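Aminoglycoside N(3)-acetyltransferase (Enterobacter cloacae, PDB 6NP3) transfers an acetyl group from acetyl-CoA to the 3-amino group of 2-deoxystreptamine antibiotics, probably including gentamicin, kanamycin and tobramycin, and so confers resistance to them. Local coordinates at residues L15-G20 against S246-A251; S19-M24 against A154-S159; S65-T70 against R183-S188; H135-A140 against V200-W205. One frame throughout, in Å; residues are numbered along the deposited sequence. Where two conformers were deposited one is given.

Interaction 1: residues L15-G20 against S246-A251; sequences LGVRSG and SRLIDA
Leu15 and Leu248 lean into each other at a slant, each with CG anti to its own backbone N (chi1 -168° and -169°), which carries both branched ends into the gap between the two segments. The meeting is a staggered one: CB of Leu248 rests against CG and CD2 of Leu15, 4.1 Å from each. From there the two leucines part company. Leu15 CD2 reaches back to the CB of Ser246, 4.1 Å away, and Leu15 CD1 comes to 3.9 Å from Ser246 O. Leu248 sends CD2 the other way, over the backbone just past the helix: CD2 of Leu248 lies 3.5 Å from Gly16 C and 3.6 Å from Val17 N. Helix 5-15 ends here in a Schellman motif, with Gly16 at positive phi (118°), and the flat peptide after that glycine gives the leucine methyl a surface to sit on. Val17 then crosses Leu248 at about a right angle, its CG2 touching Leu248 CD2 at 3.9 Å, while its side chain also packs on Ala49 and Val50 of helix 39-50. No hydrogen bond joins the segments; the contact is apolar. Strand 244-250 is held instead by its sheet neighbours, with backbone bonds from Ser246 to Gly239 and from Arg247 to Ser159, and Ser246 OG is bonded to Ala244 O. Arg247 points its CB away from the helix end and bonds through NH2 to Ser159 OG.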
# COMPACT_ATOMS: atom_id res chain seq x y z
N LEU A 15 -16.51 -2.11 -13.51
CA LEU A 15 -16.43 -2.02 -12.07
C LEU A 15 -16.53 -0.59 -11.57
O LEU A 15 -16.82 -0.36 -10.39
CB LEU A 15 -15.10 -2.62 -11.65
CG LEU A 15 -14.91 -2.89 -10.17
CD1 LEU A 15 -15.84 -3.98 -9.69
CD2 LEU A 15 -13.46 -3.25 -9.90
N GLY A 16 -16.26 0.38 -12.44
CA GLY A 16 -16.41 1.77 -12.09
C GLY A 16 -15.14 2.58 -12.15
O GLY A 16 -15.16 3.75 -11.78
N VAL A 17 -14.05 2.01 -12.64
CA VAL A 17 -12.86 2.83 -12.87
C VAL A 17 -13.10 3.75 -14.05
O VAL A 17 -13.56 3.32 -15.12
CB VAL A 17 -11.65 1.94 -13.13
CG1 VAL A 17 -10.43 2.81 -13.37
CG2 VAL A 17 -11.38 1.01 -11.95
N ARG A 18 -12.83 5.03 -13.87
CA ARG A 18 -13.05 6.05 -14.88
C ARG A 18 -11.75 6.76 -15.20
O ARG A 18 -10.84 6.86 -14.37
CB ARG A 18 -14.06 7.07 -14.38
CG ARG A 18 -15.45 6.51 -14.16
CD ARG A 18 -16.11 6.12 -15.49
NE ARG A 18 -17.39 5.44 -15.33
CZ ARG A 18 -17.55 4.12 -15.30
NH1 ARG A 18 -16.50 3.31 -15.38
NH2 ARG A 18 -18.75 3.61 -15.17
N SER A 19 -11.68 7.25 -16.44
CA SER A 19 -10.56 8.09 -16.83
C SER A 19 -10.40 9.23 -15.83
O SER A 19 -11.37 9.87 -15.42
CB SER A 19 -10.78 8.64 -18.24
OG SER A 19 -10.82 7.59 -19.20
N GLY A 20 -9.16 9.44 -15.41
CA GLY A 20 -8.85 10.46 -14.44
C GLY A 20 -8.80 9.98 -13.01
O GLY A 20 -8.40 10.75 -12.13
N SER A 246 -13.52 -8.74 -7.54
CA SER A 246 -12.89 -7.46 -7.29
C SER A 246 -13.90 -6.45 -6.76
O SER A 246 -15.11 -6.62 -6.91
CB SER A 246 -12.27 -6.93 -8.59
OG SER A 246 -11.36 -7.86 -9.13
N ARG A 247 -13.37 -5.43 -6.10
CA ARG A 247 -14.16 -4.39 -5.48
C ARG A 247 -13.46 -3.06 -5.68
O ARG A 247 -12.24 -2.99 -5.69
CB ARG A 247 -14.22 -4.59 -3.94
CG ARG A 247 -15.07 -5.76 -3.48
CD ARG A 247 -14.44 -6.46 -2.26
NE ARG A 247 -13.11 -6.95 -2.60
CZ ARG A 247 -12.85 -8.16 -3.09
NH1 ARG A 247 -13.83 -9.03 -3.27
NH2 ARG A 247 -11.61 -8.49 -3.39
N LEU A 248 -14.25 -1.99 -5.78
CA LEU A 248 -13.72 -0.64 -5.94
C LEU A 248 -14.28 0.22 -4.82
O LEU A 248 -15.48 0.48 -4.76
CB LEU A 248 -14.07 -0.09 -7.32
CG LEU A 248 -13.37 1.20 -7.71
CD1 LEU A 248 -11.86 1.05 -7.77
CD2 LEU A 248 -13.88 1.64 -9.07
N ILE A 249 -13.40 0.61 -3.91
CA ILE A 249 -13.77 1.19 -2.62
C ILE A 249 -13.37 2.65 -2.57
O ILE A 249 -12.25 3.02 -2.96
CB ILE A 249 -13.01 0.42 -1.51
CG1 ILE A 249 -13.48 -1.03 -1.45
CG2 ILE A 249 -13.18 1.09 -0.16
CD1 ILE A 249 -12.57 -1.95 -0.69
N ASP A 250 -14.27 3.51 -2.08
CA ASP A 250 -13.91 4.90 -1.82
C ASP A 250 -12.99 4.95 -0.61
O ASP A 250 -13.37 4.55 0.50
CB ASP A 250 -15.16 5.76 -1.59
CG ASP A 250 -14.81 7.21 -1.39
OD1 ASP A 250 -14.67 7.93 -2.39
OD2 ASP A 250 -14.60 7.68 -0.27
N ALA A 251 -11.76 5.43 -0.81
CA ALA A 251 -10.74 5.34 0.23
C ALA A 251 -11.06 6.26 1.40
O ALA A 251 -10.92 5.87 2.56
CB ALA A 251 -9.36 5.69 -0.34

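Interaction 2: residues S19-M24 against A154-S159; sequences SGDMVM and AGKILS
The carboxylate of Asp21 is met by Lys156 from above its plane: NZ of Lys156 stands 39° out of that plane and makes a salt bridge of 2.8 Å to Asp21 OD2. Asp21 lies just before strand 22-27, which runs parallel to strand 156-160 in the middle of the mixed seven-stranded sheet. A water ties the same two groups a second time, donating to Asp21 OD1 and accepting from Lys156 NZ. Fully extended beyond CG, the lysine crosses the aspartate at a slant, with Lys156 CE 3.3 Å from Asp21 OD2, and that oxygen also accepts from the backbone N of Arg18. The ladder between the strands runs Lys156 N to Met22 O (2.8 Å), Met24 N to Lys156 O (2.9 Å) and Leu158 N to Met24 O (2.8 Å). Val23 and Lys156 share one face of the sheet, Met24 and Ile157 the other, where Phe150 of helix 146-151 packs on both. Where the ladder starts, a water bridges Met22 N and Ala154 O. Val23 has two conformers; in the one described here CG1 is anti to the backbone N (chi1 173°), and this methyl lies 3.5 Å from Leu158 CB.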
# COMPACT_ATOMS: atom_id res chain seq x y z
N SER A 19 -11.68 7.25 -16.44
CA SER A 19 -10.56 8.09 -16.83
C SER A 19 -10.40 9.23 -15.83
O SER A 19 -11.37 9.87 -15.42
CB SER A 19 -10.78 8.64 -18.24
OG SER A 19 -10.82 7.59 -19.20
N GLY A 20 -9.16 9.44 -15.41
CA GLY A 20 -8.85 10.46 -14.44
C GLY A 20 -8.80 9.98 -13.01
O GLY A 20 -8.40 10.75 -12.13
N ASP A 21 -9.20 8.75 -12.73
CA ASP A 21 -9.25 8.28 -11.36
C ASP A 21 -7.84 8.13 -10.78
O ASP A 21 -6.85 7.93 -11.48
CB ASP A 21 -9.96 6.92 -11.28
CG ASP A 21 -11.48 7.01 -11.33
OD1 ASP A 21 -12.05 8.11 -11.36
OD2 ASP A 21 -12.11 5.92 -11.30
N MET A 22 -7.82 8.14 -9.44
CA MET A 22 -6.65 7.90 -8.60
C MET A 22 -6.91 6.54 -7.94
O MET A 22 -7.79 6.44 -7.08
CB MET A 22 -6.61 9.01 -7.54
CG MET A 22 -5.68 8.77 -6.35
SD MET A 22 -3.94 9.00 -6.63
CE MET A 22 -3.44 7.35 -7.10
N VAL A 23 -6.16 5.51 -8.34
CA VAL A 23 -6.44 4.13 -7.94
C VAL A 23 -5.24 3.51 -7.24
O VAL A 23 -4.11 3.60 -7.73
CB VAL A 23 -6.86 3.28 -9.15
CG1 VAL A 23 -7.00 1.81 -8.80
CG2 VAL A 23 -8.12 3.83 -9.75
N MET A 24 -5.50 2.83 -6.11
CA MET A 24 -4.50 2.06 -5.39
C MET A 24 -4.91 0.59 -5.48
O MET A 24 -5.91 0.19 -4.85
CB MET A 24 -4.43 2.49 -3.92
CG MET A 24 -3.40 1.73 -3.13
SD MET A 24 -3.07 2.53 -1.56
CE MET A 24 -1.66 1.60 -1.05
N ALA A 154 -9.20 11.95 -3.84
CA ALA A 154 -10.32 11.19 -4.36
C ALA A 154 -9.95 9.74 -4.58
O ALA A 154 -10.46 9.09 -5.48
CB ALA A 154 -10.92 11.82 -5.64
N GLY A 155 -9.04 9.21 -3.76
CA GLY A 155 -8.51 7.89 -4.03
C GLY A 155 -9.58 6.81 -4.00
O GLY A 155 -10.49 6.84 -3.15
N LYS A 156 -9.39 5.80 -4.84
CA LYS A 156 -10.19 4.59 -4.86
C LYS A 156 -9.26 3.41 -4.63
O LYS A 156 -8.15 3.36 -5.18
CB LYS A 156 -10.91 4.39 -6.19
CG LYS A 156 -11.84 5.50 -6.56
CD LYS A 156 -12.55 5.20 -7.86
CE LYS A 156 -13.45 6.33 -8.31
NZ LYS A 156 -14.24 5.96 -9.55
N ILE A 157 -9.69 2.47 -3.79
CA ILE A 157 -8.93 1.27 -3.52
C ILE A 157 -9.50 0.15 -4.38
O ILE A 157 -10.69 -0.17 -4.28
CB ILE A 157 -8.98 0.91 -2.03
CG1 ILE A 157 -8.33 2.03 -1.20
CG2 ILE A 157 -8.25 -0.41 -1.80
CD1 ILE A 157 -8.67 2.05 0.25
N LEU A 158 -8.66 -0.46 -5.21
CA LEU A 158 -9.09 -1.47 -6.18
C LEU A 158 -8.54 -2.81 -5.72
O LEU A 158 -7.36 -3.10 -5.86
CB LEU A 158 -8.56 -1.09 -7.56
CG LEU A 158 -8.71 -2.14 -8.66
CD1 LEU A 158 -10.15 -2.54 -8.84
CD2 LEU A 158 -8.13 -1.60 -9.96
N SER A 159 -9.41 -3.61 -5.13
CA SER A 159 -9.04 -4.90 -4.60
C SER A 159 -9.41 -5.95 -5.64
O SER A 159 -10.59 -6.12 -5.95
CB SER A 159 -9.76 -5.19 -3.29
OG SER A 159 -9.50 -6.52 -2.84
O HOH W 1 -14.59 8.66 -10.57
O HOH W 2 -10.41 8.66 -8.25

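Interaction 3: residues S65-T70 against R183-S188; sequences SPYEQT and RRVTYS. With LLL ((2R,3R,4R,5R)-2-((1S,2S,3R,4S,6R)-4,6-diamino-3-((2R,3R,6S)-3-amino-6-(aminomethyl)-tetrahydro-2H-pyran-2-yloxy)-2-hydr oxycyclohexyloxy)-5-methyl-4-(methylamino)-tetrahydro-2H-pyran-3,5-diol), chain B.
Thr70 OG1 accepts the backbone N-H of Ser188 at 2.9 Å in a nearly straight bond (170°), and also lies 2.8 Å from Pro66 O and 3.2 Å from Ser188 O. The hydroxyl sits between its own backbone N and carbonyl carbon (chi1 67°), pointing at the strand. A water adds a second link, donating to Thr70 O and accepting from Ser188 OG, which is bonded to Thr201 as well. Beside this polar join, the two tyrosine rings meet obliquely, planes at 44°: CE2 of Tyr67 lies over one face of Tyr187, 3.5 Å from Tyr187 CD2. Val185 CG2 touches the phenol oxygen of Tyr67, and Pro66, the centre of an inverse gamma turn, brings CG against Ser188 O. The gentamicin-type ligand, an aminoglycoside, has its C23 over the centre of one Tyr67 ring face, 4.0 Å above the plane. Next along helix 67-70, Glu68 OE2 accepts from the ligand hydroxyl O43 at 2.7 Å. Strand 184-193 thus backs a short helix whose residues line the antibiotic pocket. Glu68 holds the sugar through a hydroxyl; the negative charge of its carboxylate would probably also suit a cationic aminoglycoside.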
# COMPACT_ATOMS: atom_id res chain seq x y z
N SER A 65 14.14 -4.87 2.92
CA SER A 65 13.98 -4.00 4.08
C SER A 65 14.47 -4.73 5.33
O SER A 65 14.01 -5.83 5.62
CB SER A 65 12.51 -3.68 4.24
OG SER A 65 12.35 -3.00 5.46
N PRO A 66 15.38 -4.13 6.12
CA PRO A 66 15.87 -4.75 7.35
C PRO A 66 14.97 -4.51 8.56
O PRO A 66 15.44 -4.21 9.66
CB PRO A 66 17.24 -4.11 7.53
CG PRO A 66 17.06 -2.72 7.01
CD PRO A 66 16.07 -2.86 5.86
N TYR A 67 13.66 -4.68 8.35
CA TYR A 67 12.68 -4.42 9.40
C TYR A 67 12.86 -5.38 10.57
O TYR A 67 13.10 -4.96 11.70
CB TYR A 67 11.27 -4.53 8.79
CG TYR A 67 10.15 -4.14 9.71
CD1 TYR A 67 9.54 -5.08 10.54
CD2 TYR A 67 9.68 -2.84 9.74
CE1 TYR A 67 8.49 -4.72 11.38
CE2 TYR A 67 8.65 -2.47 10.57
CZ TYR A 67 8.06 -3.41 11.39
OH TYR A 67 7.02 -3.02 12.23
N GLU A 68 12.69 -6.68 10.32
CA GLU A 68 12.82 -7.63 11.42
C GLU A 68 14.21 -7.57 12.04
O GLU A 68 14.35 -7.73 13.26
CB GLU A 68 12.53 -9.04 10.92
CG GLU A 68 11.05 -9.39 10.84
CD GLU A 68 10.41 -9.08 9.51
OE1 GLU A 68 11.13 -8.86 8.52
OE2 GLU A 68 9.16 -9.06 9.44
N GLN A 69 15.24 -7.33 11.23
CA GLN A 69 16.62 -7.36 11.70
C GLN A 69 16.96 -6.19 12.60
O GLN A 69 17.92 -6.28 13.36
CB GLN A 69 17.55 -7.37 10.49
CG GLN A 69 17.44 -8.62 9.60
CD GLN A 69 16.41 -8.50 8.49
OE1 GLN A 69 15.49 -7.67 8.54
NE2 GLN A 69 16.53 -9.36 7.49
N THR A 70 16.20 -5.09 12.52
CA THR A 70 16.47 -3.92 13.35
C THR A 70 15.35 -3.65 14.35
O THR A 70 15.48 -2.73 15.16
CB THR A 70 16.71 -2.68 12.47
OG1 THR A 70 15.49 -2.33 11.80
CG2 THR A 70 17.82 -2.92 11.49
N ARG A 183 0.11 0.68 20.00
CA ARG A 183 1.44 0.11 19.90
C ARG A 183 2.30 0.87 18.91
O ARG A 183 1.86 1.28 17.83
CB ARG A 183 1.32 -1.33 19.42
CG ARG A 183 0.68 -2.25 20.42
CD ARG A 183 0.32 -3.58 19.81
NE ARG A 183 1.45 -4.28 19.20
CZ ARG A 183 2.11 -5.27 19.78
NH1 ARG A 183 1.78 -5.67 21.01
NH2 ARG A 183 3.12 -5.86 19.16
N ARG A 184 3.57 1.03 19.29
CA ARG A 184 4.60 1.61 18.45
C ARG A 184 5.75 0.62 18.31
O ARG A 184 5.92 -0.32 19.10
CB ARG A 184 5.07 2.97 18.99
CG ARG A 184 3.95 3.99 18.96
CD ARG A 184 4.36 5.33 19.47
NE ARG A 184 5.40 5.97 18.67
CZ ARG A 184 5.17 6.62 17.53
NH1 ARG A 184 3.94 6.67 17.02
NH2 ARG A 184 6.16 7.18 16.87
N VAL A 185 6.52 0.82 17.25
CA VAL A 185 7.69 0.01 16.95
C VAL A 185 8.86 0.95 16.70
O VAL A 185 8.68 2.09 16.26
CB VAL A 185 7.51 -0.91 15.73
CG1 VAL A 185 6.55 -2.03 16.03
CG2 VAL A 185 7.06 -0.13 14.49
N THR A 186 10.06 0.46 16.97
CA THR A 186 11.29 1.15 16.60
C THR A 186 12.07 0.28 15.63
O THR A 186 12.20 -0.93 15.83
CB THR A 186 12.12 1.47 17.85
OG1 THR A 186 11.42 2.41 18.68
CG2 THR A 186 13.49 2.03 17.48
N TYR A 187 12.55 0.87 14.54
CA TYR A 187 13.36 0.14 13.58
C TYR A 187 14.30 1.13 12.91
O TYR A 187 14.19 2.34 13.10
CB TYR A 187 12.49 -0.63 12.60
CG TYR A 187 11.45 0.19 11.87
CD1 TYR A 187 11.78 0.90 10.74
CD2 TYR A 187 10.13 0.21 12.29
CE1 TYR A 187 10.81 1.64 10.04
CE2 TYR A 187 9.17 0.92 11.61
CZ TYR A 187 9.52 1.65 10.51
OH TYR A 187 8.57 2.37 9.80
N SER A 188 15.22 0.59 12.11
CA SER A 188 16.24 1.38 11.45
C SER A 188 16.29 1.04 9.98
O SER A 188 16.20 -0.14 9.61
CB SER A 188 17.62 1.09 12.05
OG SER A 188 17.64 1.41 13.44
C11 LLL B . 0.57 -8.56 7.01
O11 LLL B . 0.31 -7.19 6.61
C21 LLL B . -0.20 -9.46 6.05
N21 LLL B . 0.11 -9.03 4.70
C31 LLL B . -1.66 -9.26 6.23
C41 LLL B . -2.03 -9.61 7.66
C51 LLL B . -1.20 -8.74 8.59
O51 LLL B . 0.17 -8.90 8.33
C61 LLL B . -1.44 -9.12 10.03
N61 LLL B . -0.61 -8.27 10.88
C12 LLL B . 2.90 -3.86 6.58
N12 LLL B . 3.72 -2.70 6.91
C22 LLL B . 1.43 -3.63 6.92
C32 LLL B . 0.66 -4.86 6.47
N32 LLL B . -0.77 -4.66 6.76
C42 LLL B . 1.10 -6.14 7.17
C52 LLL B . 2.61 -6.33 6.97
O52 LLL B . 3.03 -7.40 7.77
C62 LLL B . 3.40 -5.09 7.35
O62 LLL B . 4.75 -5.31 6.98
C13 LLL B . 5.75 -5.10 7.98
C23 LLL B . 7.01 -4.64 7.24
O23 LLL B . 6.67 -3.50 6.47
C33 LLL B . 7.50 -5.73 6.27
N33 LLL B . 8.78 -5.31 5.65
C43 LLL B . 7.68 -7.04 7.06
O43 LLL B . 8.79 -6.85 7.92
C53 LLL B . 6.42 -7.36 7.87
O53 LLL B . 6.03 -6.31 8.71
C83 LLL B . 7.95 -8.21 6.10
C93 LLL B . 8.70 -5.39 4.18
O HOH W 3 16.50 -0.16 15.13

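Interaction 4: residues H135-A140 against V200-W205; sequences HEMGAA and VTTSDW
Asp204 grips the loop 135-140 by its carboxylate: OD2 takes the N-H of Ala140 at 2.8 Å on its syn lone pair. A water reinforces it, donating to Asp204 OD2 at 2.6 Å and accepting from Gly138 N at 2.8 Å, so that this one oxygen collects two hydrogens. The other oxygen, OD1, accepts the N-H of Trp205 on its anti side, 25° out of the carboxylate plane, which helps fix the rotation of the carboxylate. Within the loop, a type II beta turn runs from Glu136 to Ala139, with Gly138 at positive phi (95°) and CA packed on Ser203 O. His135 reaches across the loop and donates NE2 to Ala140 O at 2.8 Å; its ND1 is bonded to Ser114 OG, so both ring nitrogens have partners.

The van der Waals contacts lie at the other end of the strand segment. Met137 is bent at chi2 and chi3, curling its methyl down onto the strand: CE is 3.4 Å from the carbonyl oxygen Val200 O and 3.5 Å from Thr202 CG2, the latter tighter than usual. Its CG slides past Val200 in the opposite direction, 3.9 Å from CG1. Thr202 turns OG1 anti to its backbone N (chi1 -165°) and bonds Ser203 O, leaving the methyl for Met137.

The turn lies in the loop between helices 128-132 and 146-151 and packs on strand 196-205, whose antiparallel partner, strand 184-193, also touches Met137 through Met189; His116 packs on Met137 and Ala140.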
# COMPACT_ATOMS: atom_id res chain seq x y z
N HIS A 135 8.04 11.47 2.11
CA HIS A 135 7.71 10.21 2.76
C HIS A 135 8.84 9.94 3.77
O HIS A 135 9.79 9.20 3.51
CB HIS A 135 7.53 9.06 1.80
CG HIS A 135 6.79 7.93 2.41
ND1 HIS A 135 6.54 6.77 1.72
CD2 HIS A 135 6.19 7.81 3.62
CE1 HIS A 135 5.82 5.97 2.49
NE2 HIS A 135 5.61 6.57 3.65
N GLU A 136 8.68 10.47 4.96
CA GLU A 136 9.75 10.49 5.95
C GLU A 136 9.63 9.35 6.93
O GLU A 136 8.54 8.86 7.24
CB GLU A 136 9.77 11.84 6.68
CG GLU A 136 10.21 12.94 5.71
CD GLU A 136 9.90 14.35 6.18
OE1 GLU A 136 9.40 14.51 7.31
OE2 GLU A 136 10.16 15.30 5.41
N MET A 137 10.78 8.93 7.44
CA MET A 137 10.79 8.02 8.57
C MET A 137 9.96 8.61 9.69
O MET A 137 10.03 9.81 9.99
CB MET A 137 12.24 7.76 9.00
CG MET A 137 13.00 6.96 7.95
SD MET A 137 12.60 5.20 7.98
CE MET A 137 13.58 4.71 9.38
N GLY A 138 9.12 7.78 10.28
CA GLY A 138 8.21 8.22 11.30
C GLY A 138 6.83 8.56 10.79
O GLY A 138 5.94 8.85 11.60
N ALA A 139 6.63 8.54 9.47
CA ALA A 139 5.37 8.86 8.82
C ALA A 139 5.08 7.81 7.75
O ALA A 139 4.92 8.10 6.56
CB ALA A 139 5.39 10.26 8.22
N ALA A 140 4.95 6.56 8.17
CA ALA A 140 4.84 5.48 7.19
C ALA A 140 3.52 5.51 6.43
O ALA A 140 3.51 5.53 5.20
CB ALA A 140 5.05 4.13 7.87
N VAL A 200 19.01 5.58 9.71
CA VAL A 200 18.01 6.37 10.43
C VAL A 200 17.20 5.42 11.29
O VAL A 200 16.64 4.43 10.78
CB VAL A 200 17.09 7.15 9.46
CG1 VAL A 200 16.01 7.89 10.25
CG2 VAL A 200 17.90 8.10 8.59
N THR A 201 17.17 5.68 12.59
CA THR A 201 16.34 4.95 13.53
C THR A 201 15.12 5.80 13.86
O THR A 201 15.24 7.01 14.09
CB THR A 201 17.12 4.63 14.80
OG1 THR A 201 18.30 3.90 14.44
CG2 THR A 201 16.29 3.79 15.76
N THR A 202 13.95 5.18 13.82
CA THR A 202 12.71 5.91 14.07
C THR A 202 11.75 5.03 14.85
O THR A 202 11.90 3.81 14.90
CB THR A 202 12.04 6.31 12.75
OG1 THR A 202 11.04 7.30 12.99
CG2 THR A 202 11.39 5.10 12.04
N SER A 203 10.73 5.65 15.43
CA SER A 203 9.56 4.92 15.88
C SER A 203 8.36 5.29 15.02
O SER A 203 8.34 6.34 14.39
CB SER A 203 9.27 5.19 17.36
OG SER A 203 8.87 6.52 17.57
N ASP A 204 7.36 4.41 14.98
CA ASP A 204 6.13 4.68 14.26
C ASP A 204 5.07 3.76 14.84
O ASP A 204 5.36 2.90 15.66
CB ASP A 204 6.31 4.49 12.74
CG ASP A 204 5.44 5.43 11.90
OD1 ASP A 204 4.38 5.90 12.42
OD2 ASP A 204 5.82 5.66 10.73
N TRP A 205 3.83 3.96 14.41
CA TRP A 205 2.78 3.03 14.81
C TRP A 205 3.09 1.62 14.33
O TRP A 205 3.60 1.42 13.22
CB TRP A 205 1.42 3.52 14.29
CG TRP A 205 1.16 4.94 14.66
CD1 TRP A 205 1.11 6.01 13.84
CD2 TRP A 205 0.97 5.46 15.98
NE1 TRP A 205 0.87 7.15 14.54
CE2 TRP A 205 0.78 6.84 15.87
CE3 TRP A 205 0.94 4.88 17.25
CZ2 TRP A 205 0.58 7.65 16.97
CZ3 TRP A 205 0.75 5.71 18.35
CH2 TRP A 205 0.57 7.07 18.19
O HOH W 4 8.23 5.12 9.85

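Overall arrangement
The four contacts fall into two groups on opposite sides of the chain's centre. Interactions 1 and 2 share the loop residues Ser19 and Gly20 and lie about 5 Å apart between centres, joined where strands 244-250 and 156-160 pair through Ile249 O and Ile157 N (2.7 Å). Interactions 3 and 4 lie about 10 Å apart between centres on the two-stranded sheet, where strands 184-193 and 196-205 pair through Val185 N and Asp204 O (2.9 Å). The ligand lies between the groups: interaction 3 touches it directly, the side chain of Ala140 in interaction 4 is about 7 Å away, and that of Met24 in interaction 2 about 10 Å. Met24 also approaches the acetyl-CoA-binding Thr168, about 4 Å between side chains.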